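Local coordinates for RidA family protein (Psychrobacter sp. MES7-P7E, PDB 6L8P) that probably hydrolyses reactive enamine and imine intermediates to their keto acids and ammonia, as RidA deaminases of its family do, at residues R23-V35 / F75-G87. The protein carries 1 engineered substitution. Residues are numbered along the deposited sequence; the frame is centred on the assembly and turned at random.
Sequences RQTIQTDKAPAAV and FENIKAICEAAGG
Ile26, Thr28, Ala31 and Pro32 settle in turn along one flank of helix 67-84, which in this RidA (YjgF-type) alpha/beta fold packs on the sheet that has 23-26 as one of its edge strands. With no direct hydrogen bond between 23-35 and 75-87, apolar contacts and two bridging waters join them. Ile26 straddles the helix end: a chi1 of -54° sets CG1 beside the backbone N and leaves CG2 opposite that N, 3.6 Å from Ala84 CB, while CG1 and CD1 pass over Ala85. Just beyond, Gly86 takes the positive phi of a Schellman motif. Thr28 divides its branches. CB lies 3.8 Å from Ala84 CB and CG2 faces the helix, whereas OG1, anti to the backbone N (chi1 173°), accepts from Lys30 N in an ST turn and reaches Ala80 O through a water. That threonine also opens a type I turn, which lays Lys30 O 3.6 Å from Ala80 CB and brings Ala31 CB within 3.6 Å of Ile81 CG1. Pro32 then crosses Asn77 at about a right angle, its CD-CG edge over the amide face, with CD 3.3 Å from Asn77 CG. Asn77 ND2 donates to Phe56 O; OD1 takes two donors, Gln73 NE2 and a second water, which also donates to Lys30 O at 2.8 Å.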
ATOM      1  N   ARG A  23       1.988 -20.321   4.690  1.00 33.40           N
ATOM      2  CA  ARG A  23       1.047 -19.319   5.164  1.00 28.85           C
ATOM      3  C   ARG A  23       0.312 -19.821   6.401  1.00 29.92           C
ATOM      4  O   ARG A  23      -0.031 -21.003   6.511  1.00 29.52           O
ATOM      5  CB  ARG A  23       0.030 -18.961   4.068  1.00 22.33           C
ATOM      6  CG  ARG A  23       0.659 -18.359   2.836  1.00 32.94           C
ATOM      7  CD  ARG A  23      -0.303 -18.252   1.677  1.00 47.42           C
ATOM      8  NE  ARG A  23       0.423 -18.648   0.484  1.00 44.36           N
ATOM      9  CZ  ARG A  23       0.129 -19.716  -0.248  1.00 44.28           C
ATOM     10  NH1 ARG A  23       0.881 -19.991  -1.292  1.00 35.20           N
ATOM     11  NH2 ARG A  23      -0.917 -20.491   0.044  1.00 43.20           N
ATOM     12  N   GLN A  24       0.093 -18.917   7.350  1.00 18.09           N
ATOM     13  CA  GLN A  24      -0.808 -19.137   8.470  1.00 19.09           C
ATOM     14  C   GLN A  24      -1.757 -17.953   8.502  1.00 18.09           C
ATOM     15  O   GLN A  24      -1.304 -16.816   8.605  1.00 19.25           O
ATOM     16  CB  GLN A  24      -0.084 -19.227   9.814  1.00 24.20           C
ATOM     17  CG  GLN A  24       1.240 -19.941   9.778  1.00 50.61           C
ATOM     18  CD  GLN A  24       2.065 -19.649  11.017  1.00 65.49           C
ATOM     19  OE1 GLN A  24       3.284 -19.458  10.942  1.00 53.05           O
ATOM     20  NE2 GLN A  24       1.397 -19.600  12.169  1.00 53.11           N
ATOM     21  N   THR A  25      -3.052 -18.221   8.467  1.00 14.27           N
ATOM     22  CA  THR A  25      -4.048 -17.175   8.663  1.00 13.35           C
ATOM     23  C   THR A  25      -4.245 -16.911  10.153  1.00 17.99           C
ATOM     24  O   THR A  25      -4.316 -17.844  10.964  1.00 18.74           O
ATOM     25  CB  THR A  25      -5.338 -17.611   7.992  1.00 23.24           C
ATOM     26  OG1 THR A  25      -5.036 -17.885   6.613  1.00 29.17           O
ATOM     27  CG2 THR A  25      -6.355 -16.516   8.061  1.00 22.74           C
ATOM     28  N   ILE A  26      -4.302 -15.642  10.519  1.00 13.32           N
ATOM     29  CA  ILE A  26      -4.393 -15.208  11.907  1.00 13.95           C
ATOM     30  C   ILE A  26      -5.827 -14.773  12.172  1.00 17.45           C
ATOM     31  O   ILE A  26      -6.413 -14.010  11.387  1.00 16.40           O
ATOM     32  CB  ILE A  26      -3.429 -14.044  12.209  1.00 14.81           C
ATOM     33  CG1 ILE A  26      -1.962 -14.338  11.827  1.00 19.21           C
ATOM     34  CG2 ILE A  26      -3.516 -13.605  13.684  1.00 18.56           C
ATOM     35  CD1 ILE A  26      -1.360 -15.627  12.416  1.00 20.74           C
ATOM     36  N   GLN A  27      -6.396 -15.234  13.290  1.00 15.19           N
ATOM     37  CA  GLN A  27      -7.712 -14.771  13.709  1.00 15.54           C
ATOM     38  C   GLN A  27      -7.711 -14.617  15.221  1.00 22.51           C
ATOM     39  O   GLN A  27      -7.156 -15.457  15.942  1.00 22.29           O
ATOM     40  CB  GLN A  27      -8.841 -15.737  13.302  1.00 20.67           C
ATOM     41  CG  GLN A  27     -10.286 -15.203  13.545  1.00 25.64           C
ATOM     42  CD  GLN A  27     -10.752 -15.361  15.000  1.00 22.14           C
ATOM     43  OE1 GLN A  27     -10.264 -16.232  15.728  1.00 30.35           O
ATOM     44  NE2 GLN A  27     -11.681 -14.504  15.430  1.00 25.20           N
ATOM     45  N   THR A  28      -8.314 -13.538  15.689  1.00 15.33           N
ATOM     46  CA  THR A  28      -8.523 -13.341  17.117  1.00 17.18           C
ATOM     47  C   THR A  28      -9.851 -12.642  17.364  1.00 17.04           C
ATOM     48  O   THR A  28     -10.184 -11.650  16.719  1.00 14.77           O
ATOM     49  CB  THR A  28      -7.379 -12.555  17.775  1.00 18.53           C
ATOM     50  OG1 THR A  28      -7.721 -12.252  19.136  1.00 17.59           O
ATOM     51  CG2 THR A  28      -7.075 -11.244  17.038  1.00 16.38           C
ATOM     52  N   ASP A  29     -10.589 -13.123  18.370  1.00 17.33           N
ATOM     53  CA  ASP A  29     -11.790 -12.398  18.759  1.00 18.01           C
ATOM     54  C   ASP A  29     -11.512 -11.071  19.453  1.00 16.95           C
ATOM     55  O   ASP A  29     -12.466 -10.324  19.723  1.00 17.46           O
ATOM     56  CB  ASP A  29     -12.644 -13.268  19.695  1.00 19.11           C
ATOM     57  CG  ASP A  29     -13.061 -14.573  19.062  1.00 38.34           C
ATOM     58  OD1 ASP A  29     -13.312 -14.600  17.837  1.00 30.03           O
ATOM     59  OD2 ASP A  29     -13.138 -15.582  19.798  1.00 63.74           O
ATOM     60  N   LYS A  30     -10.247 -10.758  19.777  1.00 15.23           N
ATOM     61  CA  LYS A  30      -9.936  -9.484  20.394  1.00 15.93           C
ATOM     62  C   LYS A  30      -9.805  -8.360  19.387  1.00 15.18           C
ATOM     63  O   LYS A  30      -9.615  -7.215  19.789  1.00 17.45           O
ATOM     64  CB  LYS A  30      -8.654  -9.612  21.217  1.00 17.81           C
ATOM     65  CG  LYS A  30      -8.882 -10.580  22.401  1.00 21.10           C
ATOM     66  CD  LYS A  30      -7.610 -11.002  23.105  1.00 39.49           C
ATOM     67  CE  LYS A  30      -7.878 -11.101  24.601  1.00 61.26           C
ATOM     68  NZ  LYS A  30      -8.119 -12.509  25.030  1.00 74.21           N
ATOM     69  N   ALA A  31      -9.872  -8.660  18.098  1.00 12.58           N
ATOM     70  CA  ALA A  31      -9.944  -7.618  17.088  1.00 11.12           C
ATOM     71  C   ALA A  31     -11.246  -7.749  16.310  1.00 14.23           C
ATOM     72  O   ALA A  31     -11.906  -8.804  16.349  1.00 12.71           O
ATOM     73  CB  ALA A  31      -8.746  -7.706  16.127  1.00 13.41           C
ATOM     74  N   PRO A  32     -11.665  -6.696  15.618  1.00 11.54           N
ATOM     75  CA  PRO A  32     -12.954  -6.758  14.897  1.00 10.64           C
ATOM     76  C   PRO A  32     -12.983  -7.866  13.852  1.00 10.20           C
ATOM     77  O   PRO A  32     -11.997  -8.132  13.142  1.00 13.03           O
ATOM     78  CB  PRO A  32     -13.059  -5.377  14.229  1.00 13.02           C
ATOM     79  CG  PRO A  32     -12.172  -4.454  15.097  1.00 12.12           C
ATOM     80  CD  PRO A  32     -11.026  -5.370  15.507  1.00 11.81           C
ATOM     81  N   ALA A  33     -14.148  -8.479  13.705  1.00 10.18           N
ATOM     82  CA  ALA A  33     -14.337  -9.380  12.577  1.00 10.02           C
ATOM     83  C   ALA A  33     -14.193  -8.619  11.274  1.00 14.33           C
ATOM     84  O   ALA A  33     -14.511  -7.436  11.194  1.00 15.68           O
ATOM     85  CB  ALA A  33     -15.737 -10.007  12.636  1.00 13.34           C
ATOM     86  N   ALA A  34     -13.711  -9.306  10.235  1.00 11.41           N
ATOM     87  CA  ALA A  34     -13.595  -8.640   8.937  1.00 12.24           C
ATOM     88  C   ALA A  34     -14.961  -8.141   8.472  1.00 12.91           C
ATOM     89  O   ALA A  34     -15.957  -8.849   8.621  1.00 14.79           O
ATOM     90  CB  ALA A  34     -13.013  -9.623   7.924  1.00 12.48           C
ATOM     91  N   VAL A  35     -15.009  -6.939   7.885  1.00 11.00           N
ATOM     92  CA  VAL A  35     -16.249  -6.392   7.338  1.00 12.64           C
ATOM     93  C   VAL A  35     -16.340  -6.636   5.843  1.00 16.57           C
ATOM     94  O   VAL A  35     -17.220  -6.088   5.174  1.00 19.71           O
ATOM     95  CB  VAL A  35     -16.428  -4.902   7.660  1.00 12.31           C
ATOM     96  CG1 VAL A  35     -16.427  -4.714   9.194  1.00 13.57           C
ATOM     97  CG2 VAL A  35     -15.315  -4.053   7.069  1.00 15.98           C
ATOM     98  N   PHE A  75      -5.210   1.234  17.038  1.00 11.88           N
ATOM     99  CA  PHE A  75      -4.001   0.677  17.648  1.00 12.16           C
ATOM    100  C   PHE A  75      -4.306  -0.528  18.547  1.00  9.17           C
ATOM    101  O   PHE A  75      -3.568  -1.517  18.535  1.00 12.28           O
ATOM    102  CB  PHE A  75      -3.228   1.770  18.410  1.00 13.46           C
ATOM    103  CG  PHE A  75      -2.160   2.441  17.562  1.00 10.81           C
ATOM    104  CD1 PHE A  75      -0.959   1.798  17.298  1.00 13.91           C
ATOM    105  CD2 PHE A  75      -2.428   3.642  16.950  1.00 12.89           C
ATOM    106  CE1 PHE A  75       0.031   2.422  16.463  1.00 16.00           C
ATOM    107  CE2 PHE A  75      -1.497   4.264  16.123  1.00 16.26           C
ATOM    108  CZ  PHE A  75      -0.246   3.642  15.889  1.00 13.52           C
ATOM    109  N   GLU A  76      -5.405  -0.482  19.319  1.00 11.99           N
ATOM    110  CA  GLU A  76      -5.748  -1.659  20.129  1.00 13.01           C
ATOM    111  C   GLU A  76      -6.050  -2.873  19.247  1.00 10.37           C
ATOM    112  O   GLU A  76      -5.648  -4.017  19.552  1.00 13.63           O
ATOM    113  CB  GLU A  76      -6.950  -1.338  21.026  1.00 15.62           C
ATOM    114  CG  GLU A  76      -6.628  -0.264  22.084  1.00 19.84           C
ATOM    115  CD  GLU A  76      -5.407  -0.657  22.936  1.00 55.89           C
ATOM    116  OE1 GLU A  76      -5.341  -1.829  23.375  1.00 55.90           O
ATOM    117  OE2 GLU A  76      -4.507   0.194  23.160  1.00 60.26           O
ATOM    118  N   ASN A  77      -6.765  -2.634  18.133  1.00 10.24           N
ATOM    119  CA  ASN A  77      -7.090  -3.706  17.195  1.00  9.22           C
ATOM    120  C   ASN A  77      -5.839  -4.306  16.544  1.00 10.45           C
ATOM    121  O   ASN A  77      -5.679  -5.535  16.452  1.00 11.71           O
ATOM    122  CB  ASN A  77      -8.070  -3.162  16.148  1.00  9.20           C
ATOM    123  CG  ASN A  77      -9.425  -2.776  16.758  1.00 10.77           C
ATOM    124  OD1 ASN A  77      -9.725  -3.176  17.880  1.00 13.42           O
ATOM    125  ND2 ASN A  77     -10.239  -1.988  16.012  1.00 11.42           N
ATOM    126  N   ILE A  78      -4.914  -3.442  16.115  1.00 10.18           N
ATOM    127  CA  ILE A  78      -3.668  -3.931  15.542  1.00  8.81           C
ATOM    128  C   ILE A  78      -2.872  -4.704  16.574  1.00  9.18           C
ATOM    129  O   ILE A  78      -2.356  -5.778  16.270  1.00 10.92           O
ATOM    130  CB  ILE A  78      -2.858  -2.761  14.954  1.00  9.31           C
ATOM    131  CG1 ILE A  78      -3.609  -2.181  13.742  1.00  9.83           C
ATOM    132  CG2 ILE A  78      -1.462  -3.238  14.525  1.00 10.36           C
ATOM    133  CD1 ILE A  78      -2.943  -0.892  13.200  1.00 10.09           C
ATOM    134  N   LYS A  79      -2.764  -4.161  17.790  1.00 11.21           N
ATOM    135  CA  LYS A  79      -2.012  -4.831  18.858  1.00 11.64           C
ATOM    136  C   LYS A  79      -2.561  -6.233  19.111  1.00 12.84           C
ATOM    137  O   LYS A  79      -1.790  -7.205  19.233  1.00 13.57           O
ATOM    138  CB  LYS A  79      -2.061  -3.972  20.122  1.00 14.88           C
ATOM    139  CG  LYS A  79      -1.187  -4.464  21.258  1.00 26.85           C
ATOM    140  CD  LYS A  79      -0.958  -3.279  22.196  1.00 44.14           C
ATOM    141  CE  LYS A  79      -1.097  -3.665  23.641  1.00 55.73           C
ATOM    142  NZ  LYS A  79      -0.583  -5.036  23.806  1.00 53.02           N
ATOM    143  N   ALA A  80      -3.897  -6.365  19.146  1.00 14.31           N
ATOM    144  CA  ALA A  80      -4.476  -7.687  19.367  1.00 12.40           C
ATOM    145  C   ALA A  80      -4.048  -8.673  18.282  1.00 12.97           C
ATOM    146  O   ALA A  80      -3.762  -9.852  18.567  1.00 15.29           O
ATOM    147  CB  ALA A  80      -6.004  -7.594  19.433  1.00 12.84           C
ATOM    148  N   ILE A  81      -4.033  -8.217  17.015  1.00 10.80           N
ATOM    149  CA  ILE A  81      -3.648  -9.112  15.938  1.00  8.93           C
ATOM    150  C   ILE A  81      -2.156  -9.422  15.996  1.00 11.92           C
ATOM    151  O   ILE A  81      -1.744 -10.556  15.721  1.00 13.19           O
ATOM    152  CB  ILE A  81      -4.059  -8.503  14.589  1.00 11.49           C
ATOM    153  CG1 ILE A  81      -5.570  -8.401  14.568  1.00 10.89           C
ATOM    154  CG2 ILE A  81      -3.564  -9.385  13.456  1.00 13.95           C
ATOM    155  CD1 ILE A  81      -6.128  -7.512  13.454  1.00 12.26           C
ATOM    156  N   CYS A  82      -1.336  -8.434  16.349  1.00 11.25           N
ATOM    157  CA  CYS A  82       0.092  -8.679  16.525  1.00 12.35           C
ATOM    158  C   CYS A  82       0.306  -9.797  17.521  1.00 15.52           C
ATOM    159  O   CYS A  82       1.085 -10.721  17.270  1.00 15.66           O
ATOM    160  CB  CYS A  82       0.822  -7.430  17.032  1.00 10.32           C
ATOM    161  SG  CYS A  82       0.973  -6.069  15.826  1.00 14.44           S
ATOM    162  N   GLU A  83      -0.402  -9.722  18.648  1.00 14.88           N
ATOM    163  CA  GLU A  83      -0.229 -10.726  19.699  1.00 14.73           C
ATOM    164  C   GLU A  83      -0.716 -12.086  19.242  1.00 19.11           C
ATOM    165  O   GLU A  83      -0.079 -13.106  19.532  1.00 19.23           O
ATOM    166  CB  GLU A  83      -0.950 -10.274  20.959  1.00 14.26           C
ATOM    167  CG  GLU A  83      -0.309  -9.040  21.555  1.00 19.48           C
ATOM    168  CD  GLU A  83      -1.144  -8.440  22.669  1.00 43.13           C
ATOM    169  OE1 GLU A  83      -2.325  -8.826  22.800  1.00 57.00           O
ATOM    170  OE2 GLU A  83      -0.614  -7.589  23.416  1.00 40.63           O
ATOM    171  N   ALA A  84      -1.834 -12.130  18.511  1.00 15.14           N
ATOM    172  CA  ALA A  84      -2.297 -13.396  17.959  1.00 15.86           C
ATOM    173  C   ALA A  84      -1.288 -13.990  16.991  1.00 18.17           C
ATOM    174  O   ALA A  84      -1.238 -15.207  16.811  1.00 18.37           O
ATOM    175  CB  ALA A  84      -3.657 -13.185  17.282  1.00 16.18           C
ATOM    176  N   ALA A  85      -0.469 -13.154  16.357  1.00 15.32           N
ATOM    177  CA  ALA A  85       0.543 -13.651  15.427  1.00 13.75           C
ATOM    178  C   ALA A  85       1.852 -14.009  16.120  1.00 15.51           C
ATOM    179  O   ALA A  85       2.801 -14.424  15.444  1.00 21.12           O
ATOM    180  CB  ALA A  85       0.814 -12.603  14.334  1.00 17.56           C
ATOM    181  N   GLY A  86       1.924 -13.830  17.436  1.00 17.82           N
ATOM    182  CA  GLY A  86       3.127 -14.124  18.199  1.00 18.58           C
ATOM    183  C   GLY A  86       4.092 -12.977  18.280  1.00 24.91           C
ATOM    184  O   GLY A  86       5.264 -13.181  18.617  1.00 23.29           O
ATOM    185  N   GLY A  87       3.646 -11.779  17.961  1.00 16.59           N
ATOM    186  CA  GLY A  87       4.492 -10.608  18.054  1.00 19.01           C
ATOM    187  C   GLY A  87       3.897  -9.490  18.877  1.00 17.86           C
ATOM    188  O   GLY A  87       3.070  -9.726  19.774  1.00 19.30           O
TER
HETATM  189  O   HOH W   1      -5.119 -11.296  20.489  1.00 26.17           O
HETATM  190  O   HOH W   2      -8.967  -4.520  20.259  1.00 20.30           O